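Local coordinates for protein tyrosine recombinase XerH (Helicobacter pylori, PDB 5JK0) that catalyses site-specific cutting and rejoining of DNA through a tyrosine nucleophile, serving chromosome segregation in the cell cycle, at residues A199-F210 / H253-E264. Residues are numbered along the deposited sequence; the frame is centred on the assembly and turned at random.
Sequences ARNRLLIKIIVF and HIESLLKEWLIE. With nucleotides of chain H.
Segment 199-210, within helix 198-211, and the short helix 255-264 run roughly antiparallel, the axes of these segments 139° apart and 9.1 Å at closest approach, with Ala199 facing Trp261 and Leu203 facing Leu257. Both belong to the catalytic domain of the tyrosine recombinase fold; the second helix follows the three-stranded antiparallel sheet and covers one flank of the first. Leu203 sits at the centre. Its CG, anti to the backbone N, sends the two methyls to different neighbours: CD1 lies 3.7 Å from Ile254 CB, while CD2 reaches Leu258 CD1 and Trp261 CD1. Ile207 crosses the Ile254 side chain at about a right angle, and Leu257 CD1 packs on Lys206 CD. The other methyl of Leu257, CD2, rests over one face of the Arg202 guanidinium. Both cationic ends, of Arg202 and Lys206, are salt-bridged to Asp189; Glu260 OE1 stays 4.2 Å from Arg202 NH1, too far for a salt bridge. Near the C-terminal end of helix 198-211, the Phe210 and His253 rings form a face-to-face stack, centroids 4.1 Å apart and planes only 2° from parallel. His253 ND1 is buried here without a polar partner. Phe210 also meets Trp360 of a second subunit edge-to-face. Towards the other end, Arg200 lays its aliphatic chain along Trp261, CB making a CH-pi contact 3.6 Å from the centroid of the six-membered ring. Trp261 NE1 is itself bonded to Leu275 O. Beyond the indole, a bend at chi3 (63°) turns the guanidinium so that its edge meets several acceptors: NE donates to Asn201 OD1, nearly in the guanidinium plane, NH1 to Cys277 O, and NH2 grips the DNA backbone, 2.7 Å from OP2 of DG4 of chain H.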
loop_
_atom_site.group_PDB
_atom_site.type_symbol
_atom_site.label_atom_id
_atom_site.label_comp_id
_atom_site.label_asym_id
_atom_site.label_seq_id
_atom_site.Cartn_x
_atom_site.Cartn_y
_atom_site.Cartn_z
ATOM N N ALA D 199 -9.762 37.480 31.845
ATOM C CA ALA D 199 -8.943 36.705 32.772
ATOM C C ALA D 199 -9.099 35.207 32.530
ATOM O O ALA D 199 -8.115 34.469 32.489
ATOM C CB ALA D 199 -9.304 37.049 34.211
ATOM N N ARG D 200 -10.342 34.770 32.365
ATOM C CA ARG D 200 -10.650 33.358 32.168
ATOM C C ARG D 200 -10.091 32.821 30.854
ATOM O O ARG D 200 -9.458 31.766 30.823
ATOM C CB ARG D 200 -12.163 33.138 32.210
ATOM C CG ARG D 200 -12.594 31.699 31.986
ATOM C CD ARG D 200 -14.089 31.619 31.742
ATOM N NE ARG D 200 -14.473 32.332 30.526
ATOM C CZ ARG D 200 -15.728 32.594 30.175
ATOM N NH1 ARG D 200 -16.731 32.204 30.951
ATOM N NH2 ARG D 200 -15.979 33.248 29.049
ATOM N N ASN D 201 -10.332 33.553 29.772
ATOM C CA ASN D 201 -9.937 33.101 28.443
ATOM C C ASN D 201 -8.427 33.101 28.234
ATOM O O ASN D 201 -7.886 32.190 27.609
ATOM C CB ASN D 201 -10.609 33.961 27.372
ATOM C CG ASN D 201 -12.115 33.786 27.347
ATOM O OD1 ASN D 201 -12.699 33.216 28.269
ATOM N ND2 ASN D 201 -12.752 34.278 26.292
ATOM N N ARG D 202 -7.748 34.119 28.754
ATOM C CA ARG D 202 -6.296 34.187 28.634
ATOM C C ARG D 202 -5.635 33.022 29.360
ATOM O O ARG D 202 -4.727 32.387 28.828
ATOM C CB ARG D 202 -5.762 35.514 29.175
ATOM C CG ARG D 202 -5.985 36.695 28.247
ATOM C CD ARG D 202 -5.020 37.823 28.563
ATOM N NE ARG D 202 -5.158 38.295 29.938
ATOM C CZ ARG D 202 -4.287 39.096 30.540
ATOM N NH1 ARG D 202 -4.492 39.480 31.793
ATOM N NH2 ARG D 202 -3.208 39.513 29.892
ATOM N N LEU D 203 -6.102 32.740 30.573
ATOM C CA LEU D 203 -5.564 31.637 31.362
ATOM C C LEU D 203 -5.819 30.294 30.683
ATOM O O LEU D 203 -4.955 29.420 30.679
ATOM C CB LEU D 203 -6.168 31.639 32.768
ATOM C CG LEU D 203 -5.728 30.508 33.701
ATOM C CD1 LEU D 203 -4.221 30.529 33.907
ATOM C CD2 LEU D 203 -6.455 30.596 35.033
ATOM N N LEU D 204 -7.006 30.141 30.104
ATOM C CA LEU D 204 -7.392 28.897 29.444
ATOM C C LEU D 204 -6.505 28.585 28.244
ATOM O O LEU D 204 -6.009 27.467 28.100
ATOM C CB LEU D 204 -8.857 28.963 29.004
ATOM C CG LEU D 204 -9.386 27.781 28.187
ATOM C CD1 LEU D 204 -9.250 26.482 28.967
ATOM C CD2 LEU D 204 -10.832 28.013 27.779
ATOM N N ILE D 205 -6.309 29.580 27.385
ATOM C CA ILE D 205 -5.549 29.397 26.153
ATOM C C ILE D 205 -4.056 29.212 26.424
ATOM O O ILE D 205 -3.407 28.382 25.791
ATOM C CB ILE D 205 -5.760 30.587 25.192
ATOM C CG1 ILE D 205 -7.238 30.697 24.812
ATOM C CG2 ILE D 205 -4.908 30.432 23.941
ATOM C CD1 ILE D 205 -7.536 31.774 23.795
ATOM N N LYS D 206 -3.519 29.969 27.376
ATOM C CA LYS D 206 -2.093 29.891 27.686
ATOM C C LYS D 206 -1.689 28.522 28.230
ATOM O O LYS D 206 -0.625 28.007 27.888
ATOM C CB LYS D 206 -1.694 30.984 28.678
ATOM C CG LYS D 206 -1.641 32.368 28.059
ATOM C CD LYS D 206 -0.818 33.334 28.892
ATOM C CE LYS D 206 -0.789 34.709 28.241
ATOM N NZ LYS D 206 0.487 35.431 28.496
ATOM N N ILE D 207 -2.535 27.936 29.073
ATOM C CA ILE D 207 -2.259 26.614 29.627
ATOM C C ILE D 207 -2.184 25.571 28.511
ATOM O O ILE D 207 -1.346 24.668 28.544
ATOM C CB ILE D 207 -3.326 26.205 30.665
ATOM C CG1 ILE D 207 -3.224 27.090 31.908
ATOM C CG2 ILE D 207 -3.167 24.744 31.059
ATOM C CD1 ILE D 207 -4.243 26.766 32.978
ATOM N N ILE D 208 -3.051 25.717 27.513
ATOM C CA ILE D 208 -3.054 24.828 26.356
ATOM C C ILE D 208 -1.765 24.962 25.546
ATOM O O ILE D 208 -1.170 23.964 25.141
ATOM C CB ILE D 208 -4.262 25.106 25.439
ATOM C CG1 ILE D 208 -5.565 24.756 26.161
ATOM C CG2 ILE D 208 -4.150 24.316 24.143
ATOM C CD1 ILE D 208 -6.798 24.917 25.304
ATOM N N VAL D 209 -1.334 26.200 25.323
ATOM C CA VAL D 209 -0.132 26.466 24.539
ATOM C C VAL D 209 1.116 25.852 25.172
ATOM O O VAL D 209 1.919 25.215 24.489
ATOM C CB VAL D 209 0.095 27.982 24.357
ATOM C CG1 VAL D 209 1.424 28.246 23.662
ATOM C CG2 VAL D 209 -1.051 28.602 23.575
ATOM N N PHE D 210 1.266 26.032 26.480
ATOM C CA PHE D 210 2.479 25.611 27.173
ATOM C C PHE D 210 2.519 24.116 27.495
ATOM O O PHE D 210 3.597 23.531 27.585
ATOM C CB PHE D 210 2.653 26.413 28.465
ATOM C CG PHE D 210 3.006 27.857 28.242
ATOM C CD1 PHE D 210 4.151 28.203 27.544
ATOM C CD2 PHE D 210 2.204 28.867 28.747
ATOM C CE1 PHE D 210 4.482 29.530 27.340
ATOM C CE2 PHE D 210 2.530 30.197 28.548
ATOM C CZ PHE D 210 3.671 30.528 27.844
ATOM N N HIS D 253 4.427 31.487 34.361
ATOM C CA HIS D 253 3.678 31.595 33.115
ATOM C C HIS D 253 2.195 31.888 33.341
ATOM O O HIS D 253 1.556 32.536 32.512
ATOM C CB HIS D 253 3.827 30.312 32.292
ATOM C CG HIS D 253 5.114 30.227 31.530
ATOM N ND1 HIS D 253 5.710 29.025 31.207
ATOM C CD2 HIS D 253 5.911 31.191 31.016
ATOM C CE1 HIS D 253 6.823 29.256 30.534
ATOM N NE2 HIS D 253 6.969 30.561 30.402
ATOM N N ILE D 254 1.645 31.409 34.455
ATOM C CA ILE D 254 0.209 31.536 34.705
ATOM C C ILE D 254 -0.144 31.957 36.132
ATOM O O ILE D 254 -1.320 32.126 36.452
ATOM C CB ILE D 254 -0.530 30.210 34.420
ATOM C CG1 ILE D 254 0.051 29.084 35.278
ATOM C CG2 ILE D 254 -0.470 29.858 32.938
ATOM C CD1 ILE D 254 -0.730 27.793 35.203
ATOM N N GLU D 255 0.864 32.121 36.984
ATOM C CA GLU D 255 0.628 32.395 38.401
ATOM C C GLU D 255 -0.120 33.709 38.620
ATOM O O GLU D 255 -0.918 33.829 39.550
ATOM C CB GLU D 255 1.951 32.412 39.168
ATOM C CG GLU D 255 1.794 32.353 40.679
ATOM C CD GLU D 255 3.112 32.130 41.395
ATOM O OE1 GLU D 255 4.167 32.172 40.726
ATOM O OE2 GLU D 255 3.094 31.911 42.625
ATOM N N SER D 256 0.136 34.689 37.760
ATOM C CA SER D 256 -0.543 35.977 37.854
ATOM C C SER D 256 -1.994 35.865 37.399
ATOM O O SER D 256 -2.901 36.384 38.051
ATOM C CB SER D 256 0.188 37.032 37.022
ATOM O OG SER D 256 -0.472 38.284 37.097
ATOM N N LEU D 257 -2.205 35.183 36.278
ATOM C CA LEU D 257 -3.541 35.012 35.719
ATOM C C LEU D 257 -4.426 34.142 36.606
ATOM O O LEU D 257 -5.600 34.449 36.815
ATOM C CB LEU D 257 -3.459 34.404 34.317
ATOM C CG LEU D 257 -3.037 35.338 33.183
ATOM C CD1 LEU D 257 -2.849 34.559 31.893
ATOM C CD2 LEU D 257 -4.067 36.438 33.000
ATOM N N LEU D 258 -3.856 33.058 37.122
ATOM C CA LEU D 258 -4.603 32.113 37.946
ATOM C C LEU D 258 -5.143 32.777 39.208
ATOM O O LEU D 258 -6.282 32.537 39.606
ATOM C CB LEU D 258 -3.726 30.914 38.314
ATOM C CG LEU D 258 -4.395 29.812 39.137
ATOM C CD1 LEU D 258 -5.587 29.234 38.391
ATOM C CD2 LEU D 258 -3.395 28.721 39.485
ATOM N N LYS D 259 -4.322 33.614 39.833
ATOM C CA LYS D 259 -4.737 34.334 41.030
ATOM C C LYS D 259 -5.863 35.312 40.712
ATOM O O LYS D 259 -6.821 35.439 41.472
ATOM C CB LYS D 259 -3.552 35.077 41.651
ATOM N N GLU D 260 -5.743 35.995 39.579
ATOM C CA GLU D 260 -6.729 36.989 39.170
ATOM C C GLU D 260 -8.060 36.345 38.791
ATOM O O GLU D 260 -9.127 36.867 39.118
ATOM C CB GLU D 260 -6.194 37.814 37.998
ATOM C CG GLU D 260 -7.140 38.902 37.521
ATOM C CD GLU D 260 -6.588 39.679 36.342
ATOM O OE1 GLU D 260 -5.488 39.333 35.864
ATOM O OE2 GLU D 260 -7.255 40.636 35.894
ATOM N N TRP D 261 -7.992 35.208 38.105
ATOM C CA TRP D 261 -9.195 34.523 37.642
ATOM C C TRP D 261 -9.980 33.895 38.791
ATOM O O TRP D 261 -11.210 33.967 38.819
ATOM C CB TRP D 261 -8.838 33.456 36.604
ATOM C CG TRP D 261 -9.914 32.430 36.392
ATOM C CD1 TRP D 261 -9.785 31.076 36.511
ATOM C CD2 TRP D 261 -11.283 32.673 36.037
ATOM N NE1 TRP D 261 -10.985 30.461 36.245
ATOM C CE2 TRP D 261 -11.921 31.419 35.957
ATOM C CE3 TRP D 261 -12.029 33.828 35.782
ATOM C CZ2 TRP D 261 -13.269 31.288 35.628
ATOM C CZ3 TRP D 261 -13.368 33.696 35.459
ATOM C CH2 TRP D 261 -13.973 32.435 35.382
ATOM N N LEU D 262 -9.272 33.286 39.737
ATOM C CA LEU D 262 -9.919 32.654 40.885
ATOM C C LEU D 262 -10.686 33.669 41.727
ATOM O O LEU D 262 -11.676 33.327 42.373
ATOM C CB LEU D 262 -8.888 31.927 41.749
ATOM C CG LEU D 262 -8.341 30.619 41.175
ATOM C CD1 LEU D 262 -7.284 30.029 42.095
ATOM C CD2 LEU D 262 -9.467 29.625 40.936
ATOM N N ILE D 263 -10.224 34.915 41.717
ATOM C CA ILE D 263 -10.915 35.989 42.421
ATOM C C ILE D 263 -12.237 36.316 41.736
ATOM O O ILE D 263 -13.283 36.390 42.382
ATOM C CB ILE D 263 -10.054 37.263 42.497
ATOM C CG1 ILE D 263 -8.818 37.021 43.366
ATOM C CG2 ILE D 263 -10.863 38.423 43.053
ATOM C CD1 ILE D 263 -7.867 38.196 43.412
ATOM N N GLU D 264 -12.182 36.501 40.422
ATOM C CA GLU D 264 -13.366 36.842 39.643
ATOM C C GLU D 264 -14.305 35.648 39.493
ATOM O O GLU D 264 -15.483 35.809 39.175
ATOM C CB GLU D 264 -12.961 37.366 38.265
ATOM C CG GLU D 264 -12.072 38.597 38.307
ATOM C CD GLU D 264 -11.658 39.063 36.927
ATOM O OE1 GLU D 264 -12.026 38.394 35.938
ATOM O OE2 GLU D 264 -10.965 40.099 36.830
ATOM P P DG H 4 -19.850 32.810 28.261
ATOM O OP1 DG H 4 -20.719 31.937 29.080
ATOM O OP2 DG H 4 -18.635 33.404 28.861
ATOM O "O5'" DG H 4 -19.410 32.023 26.935
ATOM C "C5'" DG H 4 -19.867 30.692 26.691
ATOM C "C4'" DG H 4 -21.302 30.685 26.189
ATOM O "O4'" DG H 4 -21.464 31.687 25.163
ATOM C "C3'" DG H 4 -21.740 29.394 25.527
ATOM O "O3'" DG H 4 -22.176 28.463 26.508
ATOM C "C2'" DG H 4 -22.896 29.855 24.642
ATOM C "C1'" DG H 4 -22.510 31.299 24.289
ATOM N N9 DG H 4 -22.059 31.474 22.909
ATOM C C8 DG H 4 -20.873 32.031 22.491
ATOM N N7 DG H 4 -20.741 32.063 21.194
ATOM C C5 DG H 4 -21.915 31.493 20.717
ATOM C C6 DG H 4 -22.339 31.259 19.387
ATOM O O6 DG H 4 -21.740 31.517 18.334
ATOM N N1 DG H 4 -23.596 30.660 19.344
ATOM C C2 DG H 4 -24.347 30.329 20.447
ATOM N N2 DG H 4 -25.535 29.756 20.206
ATOM N N3 DG H 4 -23.962 30.544 21.699
ATOM C C4 DG H 4 -22.739 31.126 21.760
HETATM O O HOH W 1 -12.783 36.673 33.571
#